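Local coordinates for KLLA0E08119p (Kluyveromyces lactis, PDB 3VA7), which probably carboxylates urea with bicarbonate and ATP through a biotin cofactor, this chain holding the biotin carboxylase, carboxyltransferase and biotin carrier parts of a urea-degrading enzyme, at residues M509-N523 with G585-D597. Residues are numbered along the deposited sequence; the frame is centred on the assembly and turned at random.
Sequences MDSYSFRLANRVVGN and GCRAYLSIRGGID
The unbranched M509 side chain lays CB and CG over one face of the R587 guanidinium; C586 SG lies over the opposite face. At D510, the N-cap of helix 511-520, the carboxylate accepts from S513 N, while the backbone N donates to Y589 OH (3.1 Å, 159°). The long tyrosine side chain carries its hydroxyl to the helix start, where E531 also bonds it. The helix backbone places F514 CB over the Y589 ring face, 4.0 Å from the centroid, in a CH-pi contact; with CG anti to N (chi1 174°), the phenyl edge, at CD1, meets Y589 CD2. A517, small enough for close approach, rests CB 3.9 Å from Y589 CB, and its carbonyl O takes a bond from S591 OG (2.8 Å), arriving well above the carbonyl plane. V521 packs CG1 against R593 CB, and its O receives a weak bond from R593 NH1, which also binds F644 O. At G522 glycine accommodates the positive phi of a Schellman motif, where a CB would press on the preceding carbonyl O. N523, an amide with donor and acceptor, holds the type II turn 592-595: OD1 accepts from G594 N in the carbonyl plane, and ND2 donates almost straight to I592 O (2.9 Å). ND2 also donates to N518 OD1, tying helix end to turn. The helix crosses strand 587-592 at -27°, packed on an antiparallel sheet in the carboxyltransferase domain, subdomains A and B.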
loop_
_atom_site.group_PDB
_atom_site.type_symbol
_atom_site.label_atom_id
_atom_site.label_comp_id
_atom_site.label_asym_id
_atom_site.label_seq_id
_atom_site.Cartn_x
_atom_site.Cartn_y
_atom_site.Cartn_z
ATOM N N MET A 509 17.829 4.603 3.544
ATOM C CA MET A 509 18.898 3.722 3.178
ATOM C C MET A 509 20.269 4.161 3.725
ATOM O O MET A 509 21.166 3.327 3.878
ATOM C CB MET A 509 18.892 3.758 1.666
ATOM C CG MET A 509 19.614 2.689 1.043
ATOM S SD MET A 509 18.645 1.210 1.027
ATOM C CE MET A 509 19.615 0.422 -0.305
ATOM N N ASP A 510 20.454 5.475 3.936
ATOM C CA ASP A 510 21.656 6.011 4.579
ATOM C C ASP A 510 21.078 6.728 5.764
ATOM O O ASP A 510 20.597 7.868 5.646
ATOM C CB ASP A 510 22.461 6.950 3.636
ATOM C CG ASP A 510 23.325 8.055 4.389
ATOM O OD1 ASP A 510 23.893 8.977 3.713
ATOM O OD2 ASP A 510 23.440 8.032 5.638
ATOM N N SER A 511 21.115 6.066 6.913
ATOM C CA SER A 511 20.416 6.624 8.059
ATOM C C SER A 511 21.092 7.790 8.709
ATOM O O SER A 511 20.390 8.602 9.342
ATOM C CB SER A 511 19.989 5.583 9.105
ATOM O OG SER A 511 21.003 5.183 9.984
ATOM N N TYR A 512 22.405 7.924 8.538
ATOM C CA TYR A 512 23.146 9.064 9.168
ATOM C C TYR A 512 22.796 10.460 8.587
ATOM O O TYR A 512 22.366 11.385 9.326
ATOM C CB TYR A 512 24.679 8.807 9.227
ATOM C CG TYR A 512 25.382 9.741 10.176
ATOM C CD1 TYR A 512 25.024 9.797 11.521
ATOM C CD2 TYR A 512 26.352 10.625 9.722
ATOM C CE1 TYR A 512 25.626 10.680 12.379
ATOM C CE2 TYR A 512 26.953 11.534 10.584
ATOM C CZ TYR A 512 26.590 11.555 11.903
ATOM O OH TYR A 512 27.180 12.447 12.757
ATOM N N SER A 513 22.949 10.599 7.277
ATOM C CA SER A 513 22.537 11.800 6.580
ATOM C C SER A 513 21.086 12.125 6.867
ATOM O O SER A 513 20.715 13.316 7.013
ATOM C CB SER A 513 22.719 11.645 5.070
ATOM O OG SER A 513 24.005 11.157 4.653
ATOM N N PHE A 514 20.245 11.081 6.956
ATOM C CA PHE A 514 18.814 11.302 7.134
ATOM C C PHE A 514 18.634 12.035 8.459
ATOM O O PHE A 514 17.880 13.008 8.556
ATOM C CB PHE A 514 18.036 9.985 7.126
ATOM C CG PHE A 514 16.556 10.145 7.460
ATOM C CD1 PHE A 514 15.610 10.249 6.454
ATOM C CD2 PHE A 514 16.119 10.178 8.802
ATOM C CE1 PHE A 514 14.235 10.420 6.782
ATOM C CE2 PHE A 514 14.744 10.353 9.156
ATOM C CZ PHE A 514 13.792 10.463 8.129
ATOM N N ARG A 515 19.334 11.557 9.488
ATOM C CA ARG A 515 19.141 12.090 10.828
ATOM C C ARG A 515 19.843 13.423 10.977
ATOM O O ARG A 515 19.378 14.295 11.688
ATOM C CB ARG A 515 19.637 11.118 11.876
ATOM C CG ARG A 515 18.978 9.757 11.797
ATOM C CD ARG A 515 18.945 9.136 13.126
ATOM N NE ARG A 515 20.168 8.451 13.472
ATOM C CZ ARG A 515 20.605 8.295 14.737
ATOM N NH1 ARG A 515 19.928 8.808 15.785
ATOM N NH2 ARG A 515 21.748 7.658 14.947
ATOM N N LEU A 516 20.950 13.599 10.272
ATOM C CA LEU A 516 21.545 14.926 10.212
ATOM C C LEU A 516 20.505 15.878 9.650
ATOM O O LEU A 516 20.233 16.914 10.267
ATOM C CB LEU A 516 22.796 14.955 9.342
ATOM C CG LEU A 516 24.106 14.391 9.896
ATOM C CD1 LEU A 516 25.141 14.202 8.755
ATOM C CD2 LEU A 516 24.679 15.251 11.030
ATOM N N ALA A 517 19.939 15.526 8.483
ATOM C CA ALA A 517 19.042 16.440 7.803
ATOM C C ALA A 517 17.937 16.806 8.787
ATOM O O ALA A 517 17.650 18.010 9.014
ATOM C CB ALA A 517 18.485 15.834 6.506
ATOM N N ASN A 518 17.357 15.799 9.441
ATOM C CA ASN A 518 16.361 16.125 10.450
ATOM C C ASN A 518 16.834 17.089 11.515
ATOM O O ASN A 518 16.174 18.080 11.825
ATOM C CB ASN A 518 15.738 14.866 11.074
ATOM C CG ASN A 518 14.393 14.521 10.423
ATOM O OD1 ASN A 518 13.708 15.422 9.860
ATOM N ND2 ASN A 518 14.001 13.233 10.493
ATOM N N ARG A 519 17.968 16.768 12.101
ATOM C CA ARG A 519 18.509 17.569 13.179
ATOM C C ARG A 519 18.793 19.018 12.734
ATOM O O ARG A 519 18.550 19.956 13.485
ATOM C CB ARG A 519 19.789 16.914 13.743
ATOM C CG ARG A 519 20.411 17.660 14.923
ATOM C CD ARG A 519 19.428 17.881 16.025
ATOM N NE ARG A 519 20.113 18.118 17.294
ATOM C CZ ARG A 519 20.271 19.324 17.856
ATOM N NH1 ARG A 519 20.884 19.430 19.034
ATOM N NH2 ARG A 519 19.804 20.421 17.254
ATOM N N VAL A 520 19.260 19.195 11.508
ATOM C CA VAL A 520 19.684 20.506 11.085
ATOM C C VAL A 520 18.514 21.476 11.187
ATOM O O VAL A 520 18.710 22.688 11.372
ATOM C CB VAL A 520 20.278 20.485 9.684
ATOM C CG1 VAL A 520 20.276 21.869 9.083
ATOM C CG2 VAL A 520 21.687 19.808 9.679
ATOM N N VAL A 521 17.301 20.941 11.105
ATOM C CA VAL A 521 16.114 21.750 11.106
ATOM C C VAL A 521 15.446 21.686 12.481
ATOM O O VAL A 521 14.407 22.332 12.715
ATOM C CB VAL A 521 15.151 21.221 10.052
ATOM C CG1 VAL A 521 13.944 21.930 10.134
ATOM C CG2 VAL A 521 15.693 21.390 8.608
ATOM N N GLY A 522 16.018 20.925 13.413
ATOM C CA GLY A 522 15.466 20.886 14.764
ATOM C C GLY A 522 14.246 19.976 14.930
ATOM O O GLY A 522 13.501 20.091 15.905
ATOM N N ASN A 523 14.041 19.052 13.983
ATOM C CA ASN A 523 12.983 18.056 14.099
ATOM C C ASN A 523 13.270 17.073 15.252
ATOM O O ASN A 523 14.419 16.657 15.448
ATOM C CB ASN A 523 12.822 17.289 12.768
ATOM C CG ASN A 523 11.924 18.013 11.742
ATOM O OD1 ASN A 523 11.179 18.931 12.072
ATOM N ND2 ASN A 523 11.975 17.559 10.486
ATOM N N GLY A 585 27.984 9.976 -4.409
ATOM C CA GLY A 585 27.030 9.140 -3.670
ATOM C C GLY A 585 25.766 8.890 -4.475
ATOM O O GLY A 585 25.679 9.321 -5.640
ATOM N N CYS A 586 24.779 8.246 -3.848
ATOM C CA CYS A 586 23.510 7.883 -4.485
ATOM C C CYS A 586 22.324 8.695 -4.009
ATOM O O CYS A 586 21.390 8.918 -4.784
ATOM C CB CYS A 586 23.216 6.401 -4.194
ATOM S SG CYS A 586 21.882 5.582 -5.155
ATOM N N ARG A 587 22.341 9.136 -2.752
ATOM C CA ARG A 587 21.099 9.539 -2.111
ATOM C C ARG A 587 21.325 10.784 -1.291
ATOM O O ARG A 587 22.443 10.944 -0.756
ATOM C CB ARG A 587 20.558 8.405 -1.181
ATOM C CG ARG A 587 19.436 7.617 -1.782
ATOM C CD ARG A 587 18.963 6.391 -1.058
ATOM N NE ARG A 587 19.769 5.283 -1.481
ATOM C CZ ARG A 587 19.363 4.254 -2.201
ATOM N NH1 ARG A 587 18.115 4.140 -2.607
ATOM N NH2 ARG A 587 20.253 3.329 -2.520
ATOM N N ALA A 588 20.291 11.639 -1.173
ATOM C CA ALA A 588 20.286 12.787 -0.266
ATOM C C ALA A 588 18.929 12.863 0.451
ATOM O O ALA A 588 18.022 12.096 0.113
ATOM C CB ALA A 588 20.531 14.072 -1.030
ATOM N N TYR A 589 18.778 13.781 1.422
ATOM C CA TYR A 589 17.589 13.821 2.294
ATOM C C TYR A 589 17.127 15.182 2.474
ATOM O O TYR A 589 17.906 16.069 2.801
ATOM C CB TYR A 589 17.852 13.182 3.677
ATOM C CG TYR A 589 18.130 11.754 3.452
ATOM C CD1 TYR A 589 19.431 11.327 3.124
ATOM C CD2 TYR A 589 17.067 10.821 3.425
ATOM C CE1 TYR A 589 19.659 9.959 2.812
ATOM C CE2 TYR A 589 17.299 9.484 3.146
ATOM C CZ TYR A 589 18.570 9.057 2.802
ATOM O OH TYR A 589 18.784 7.715 2.529
ATOM N N LEU A 590 15.840 15.373 2.262
ATOM C CA LEU A 590 15.287 16.701 2.337
ATOM C C LEU A 590 14.352 16.810 3.495
ATOM O O LEU A 590 13.265 16.245 3.442
ATOM C CB LEU A 590 14.552 16.987 1.060
ATOM C CG LEU A 590 13.598 18.156 1.161
ATOM C CD1 LEU A 590 14.356 19.442 1.440
ATOM C CD2 LEU A 590 12.902 18.200 -0.143
ATOM N N SER A 591 14.745 17.524 4.538
ATOM C CA SER A 591 13.906 17.614 5.721
ATOM C C SER A 591 13.129 18.914 5.767
ATOM O O SER A 591 13.524 19.880 5.157
ATOM C CB SER A 591 14.747 17.458 6.982
ATOM O OG SER A 591 15.783 18.418 7.036
ATOM N N ILE A 592 12.030 18.941 6.490
ATOM C CA ILE A 592 11.143 20.089 6.523
ATOM C C ILE A 592 10.853 20.208 7.989
ATOM O O ILE A 592 10.525 19.187 8.604
ATOM C CB ILE A 592 9.755 19.793 5.935
ATOM C CG1 ILE A 592 9.782 19.076 4.575
ATOM C CG2 ILE A 592 8.892 21.011 5.961
ATOM C CD1 ILE A 592 10.831 19.496 3.642
ATOM N N ARG A 593 11.012 21.395 8.573
ATOM C CA ARG A 593 10.716 21.575 9.992
ATOM C C ARG A 593 9.274 21.107 10.280
ATOM O O ARG A 593 8.352 21.477 9.564
ATOM C CB ARG A 593 10.942 23.046 10.429
ATOM C CG ARG A 593 10.991 23.216 11.959
ATOM C CD ARG A 593 10.980 24.701 12.378
ATOM N NE ARG A 593 10.882 24.924 13.819
ATOM C CZ ARG A 593 11.789 24.527 14.722
ATOM N NH1 ARG A 593 12.875 23.850 14.332
ATOM N NH2 ARG A 593 11.602 24.782 16.031
ATOM N N GLY A 594 9.106 20.257 11.291
ATOM C CA GLY A 594 7.803 19.730 11.663
ATOM C C GLY A 594 7.438 18.411 10.980
ATOM O O GLY A 594 6.487 17.744 11.385
ATOM N N GLY A 595 8.167 18.040 9.933
ATOM C CA GLY A 595 8.008 16.743 9.304
ATOM C C GLY A 595 6.894 16.746 8.289
ATOM O O GLY A 595 6.188 17.735 8.179
ATOM N N ILE A 596 6.735 15.652 7.539
ATOM C CA ILE A 596 5.687 15.565 6.510
ATOM C C ILE A 596 4.488 14.761 7.032
ATOM O O ILE A 596 4.678 13.777 7.751
ATOM C CB ILE A 596 6.215 14.892 5.232
ATOM C CG1 ILE A 596 7.371 15.676 4.633
ATOM C CG2 ILE A 596 5.105 14.699 4.226
ATOM C CD1 ILE A 596 8.443 14.766 4.079
ATOM N N ASP A 597 3.266 15.171 6.659
ATOM C CA ASP A 597 2.039 14.623 7.279
ATOM C C ASP A 597 1.352 13.548 6.483
ATOM O O ASP A 597 0.560 13.802 5.552
ATOM C CB ASP A 597 1.014 15.708 7.659
ATOM C CG ASP A 597 0.011 15.216 8.731
ATOM O OD1 ASP A 597 0.420 14.926 9.902
ATOM O OD2 ASP A 597 -1.191 15.118 8.387
HETATM O O HOH W 1 11.737 16.167 8.013
#